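Local coordinates for amphoterin-induced protein 1 (Mus musculus, PDB 2XOT) that promotes growth and fasciculation of neurites and may mediate homophilic and heterophilic cell-cell interaction, with homodimers formed through its leucine-rich repeats, at residues T181-L186 with Y208-H213. Residues are numbered along the deposited sequence; the frame is centred on the assembly and turned at random.
Sequences TDLQKL and YQLFSH
Leu210 reaches across from helix 205-216 to Leu183 and Gln184 of the short helix 180-184, and these three residues make the tight half of a contact that joins the last leucine-rich repeat to its C-terminal cap. The assignment follows from position: 181-184 ends LRR 6, whereas 208-213 belongs to the LRRCT region that closes the solenoid ahead of the immunoglobulin domain. Within the two segments the closest CA pair is Gln184 and Leu210, 6.8 Å apart, a spacing small enough for one leucine to bridge. With CG anti to the backbone N (chi1 -178°), Leu210 reaches across to 181-186 and its two methyls divide the work. CD2 meets Leu183 CD1 at 4.1 Å, the two side chains crossing at nearly a right angle, and the same methyl also lies 4.2 Å above the plane of the Phe211 ring, offset toward its rim. Leu210 CD1 rests instead on the backbone of Gln184, 3.9 Å from its N, with Gln184 CG a little farther off at 4.3 Å. Both leucines are buried, and their methyl contact is apolar, while CD1 packs on main-chain atoms.

The other half is looser. Gln184 is exposed, and its chain bends at chi2 (-70°), which carries the amide toward His213, itself partly exposed. The two groups meet obliquely, their planes 59° apart, and Gln184 OE1 stays 4.6 Å from His213 NE2, beyond hydrogen-bonding distance. Further contacts tie both sides into the surrounding fold: Gln184 O accepts a hydrogen bond from Lys191 NZ, and the His213 ring meets that of Tyr251. Just 157 Å² is buried between the segments in all, and on the solvent side their closest approach is Gln184 OE1 to His213 CD2, at 4.2 Å.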
loop_
_atom_site.group_PDB
_atom_site.type_symbol
_atom_site.label_atom_id
_atom_site.label_comp_id
_atom_site.label_asym_id
_atom_site.label_seq_id
_atom_site.Cartn_x
_atom_site.Cartn_y
_atom_site.Cartn_z
ATOM N N THR B 181 16.991 -6.413 -28.687
ATOM C CA THR B 181 16.491 -5.264 -29.444
ATOM C C THR B 181 15.155 -4.772 -28.895
ATOM O O THR B 181 14.856 -3.574 -28.938
ATOM C CB THR B 181 16.305 -5.599 -30.937
ATOM O OG1 THR B 181 17.521 -6.136 -31.441
ATOM C CG2 THR B 181 15.986 -4.347 -31.734
ATOM N N ASP B 182 14.343 -5.704 -28.399
ATOM C CA ASP B 182 13.072 -5.334 -27.789
ATOM C C ASP B 182 13.288 -4.671 -26.439
ATOM O O ASP B 182 12.619 -3.691 -26.103
ATOM C CB ASP B 182 12.177 -6.570 -27.596
ATOM C CG ASP B 182 11.645 -7.125 -28.908
ATOM O OD1 ASP B 182 11.427 -6.336 -29.853
ATOM O OD2 ASP B 182 11.416 -8.350 -28.983
ATOM N N LEU B 183 14.215 -5.213 -25.662
ATOM C CA LEU B 183 14.509 -4.673 -24.342
ATOM C C LEU B 183 15.091 -3.263 -24.378
ATOM O O LEU B 183 14.765 -2.465 -23.503
ATOM C CB LEU B 183 15.467 -5.599 -23.570
ATOM C CG LEU B 183 14.922 -6.985 -23.212
ATOM C CD1 LEU B 183 15.951 -7.767 -22.397
ATOM C CD2 LEU B 183 13.603 -6.860 -22.472
ATOM N N GLN B 184 15.942 -2.983 -25.382
ATOM C CA GLN B 184 16.547 -1.665 -25.575
ATOM C C GLN B 184 15.505 -0.568 -25.829
ATOM O O GLN B 184 15.690 0.569 -25.443
ATOM C CB GLN B 184 17.543 -1.691 -26.743
ATOM C CG GLN B 184 18.824 -0.849 -26.483
ATOM C CD GLN B 184 18.626 0.679 -26.472
ATOM O OE1 GLN B 184 19.111 1.377 -25.567
ATOM N NE2 GLN B 184 17.953 1.205 -27.498
ATOM N N LYS B 185 14.413 -0.923 -26.482
ATOM C CA LYS B 185 13.345 0.015 -26.809
ATOM C C LYS B 185 12.458 0.383 -25.643
ATOM O O LYS B 185 11.695 1.358 -25.727
ATOM C CB LYS B 185 12.473 -0.580 -27.916
ATOM C CG LYS B 185 13.130 -0.522 -29.249
ATOM C CD LYS B 185 12.528 -1.495 -30.253
ATOM C CE LYS B 185 13.276 -1.348 -31.583
ATOM N NZ LYS B 185 13.027 -2.452 -32.547
ATOM N N LEU B 186 12.540 -0.372 -24.550
ATOM C CA LEU B 186 11.656 -0.146 -23.409
ATOM C C LEU B 186 12.001 1.178 -22.739
ATOM O O LEU B 186 13.139 1.602 -22.766
ATOM C CB LEU B 186 11.771 -1.268 -22.367
ATOM C CG LEU B 186 11.006 -2.595 -22.479
ATOM C CD1 LEU B 186 10.609 -2.895 -23.886
ATOM C CD2 LEU B 186 11.841 -3.751 -21.867
ATOM N N TYR B 208 26.270 -7.426 -23.193
ATOM C CA TYR B 208 27.090 -6.540 -22.382
ATOM C C TYR B 208 26.686 -5.068 -22.563
ATOM O O TYR B 208 26.605 -4.308 -21.609
ATOM C CB TYR B 208 28.574 -6.710 -22.731
ATOM C CG TYR B 208 29.416 -5.593 -22.173
ATOM C CD1 TYR B 208 29.642 -5.495 -20.805
ATOM C CD2 TYR B 208 29.957 -4.615 -23.001
ATOM C CE1 TYR B 208 30.394 -4.448 -20.272
ATOM C CE2 TYR B 208 30.707 -3.578 -22.483
ATOM C CZ TYR B 208 30.918 -3.501 -21.115
ATOM O OH TYR B 208 31.663 -2.483 -20.572
ATOM N N GLN B 209 26.430 -4.696 -23.799
ATOM C CA GLN B 209 26.089 -3.333 -24.160
ATOM C C GLN B 209 24.761 -2.881 -23.579
ATOM O O GLN B 209 24.606 -1.708 -23.223
ATOM C CB GLN B 209 26.098 -3.198 -25.679
ATOM C CG GLN B 209 27.535 -3.110 -26.188
ATOM C CD GLN B 209 27.730 -3.533 -27.619
ATOM O OE1 GLN B 209 28.881 -3.692 -28.073
ATOM N NE2 GLN B 209 26.637 -3.732 -28.344
ATOM N N LEU B 210 23.808 -3.808 -23.484
ATOM C CA LEU B 210 22.538 -3.529 -22.832
ATOM C C LEU B 210 22.757 -3.217 -21.354
ATOM O O LEU B 210 22.365 -2.168 -20.874
ATOM C CB LEU B 210 21.573 -4.711 -22.996
ATOM C CG LEU B 210 20.182 -4.479 -22.371
ATOM C CD1 LEU B 210 19.214 -3.707 -23.332
ATOM C CD2 LEU B 210 19.565 -5.791 -21.917
ATOM N N PHE B 211 23.376 -4.141 -20.634
ATOM C CA PHE B 211 23.556 -3.997 -19.201
ATOM C C PHE B 211 24.532 -2.854 -18.862
ATOM O O PHE B 211 24.421 -2.221 -17.811
ATOM C CB PHE B 211 23.985 -5.341 -18.598
ATOM C CG PHE B 211 22.843 -6.324 -18.461
ATOM C CD1 PHE B 211 21.896 -6.164 -17.469
ATOM C CD2 PHE B 211 22.679 -7.363 -19.352
ATOM C CE1 PHE B 211 20.812 -7.024 -17.366
ATOM C CE2 PHE B 211 21.593 -8.238 -19.226
ATOM C CZ PHE B 211 20.679 -8.069 -18.237
ATOM N N SER B 212 25.479 -2.596 -19.762
ATOM C CA SER B 212 26.414 -1.480 -19.611
ATOM C C SER B 212 25.653 -0.151 -19.611
ATOM O O SER B 212 25.873 0.698 -18.765
ATOM C CB SER B 212 27.457 -1.511 -20.736
ATOM O OG SER B 212 28.319 -0.384 -20.680
ATOM N N HIS B 213 24.724 0.008 -20.541
ATOM C CA HIS B 213 23.854 1.155 -20.532
ATOM C C HIS B 213 23.052 1.254 -19.226
ATOM O O HIS B 213 23.056 2.296 -18.571
ATOM C CB HIS B 213 22.917 1.130 -21.745
ATOM C CG HIS B 213 21.925 2.249 -21.747
ATOM N ND1 HIS B 213 22.313 3.567 -21.708
ATOM C CD2 HIS B 213 20.573 2.249 -21.728
ATOM C CE1 HIS B 213 21.241 4.335 -21.678
ATOM N NE2 HIS B 213 20.170 3.561 -21.696
#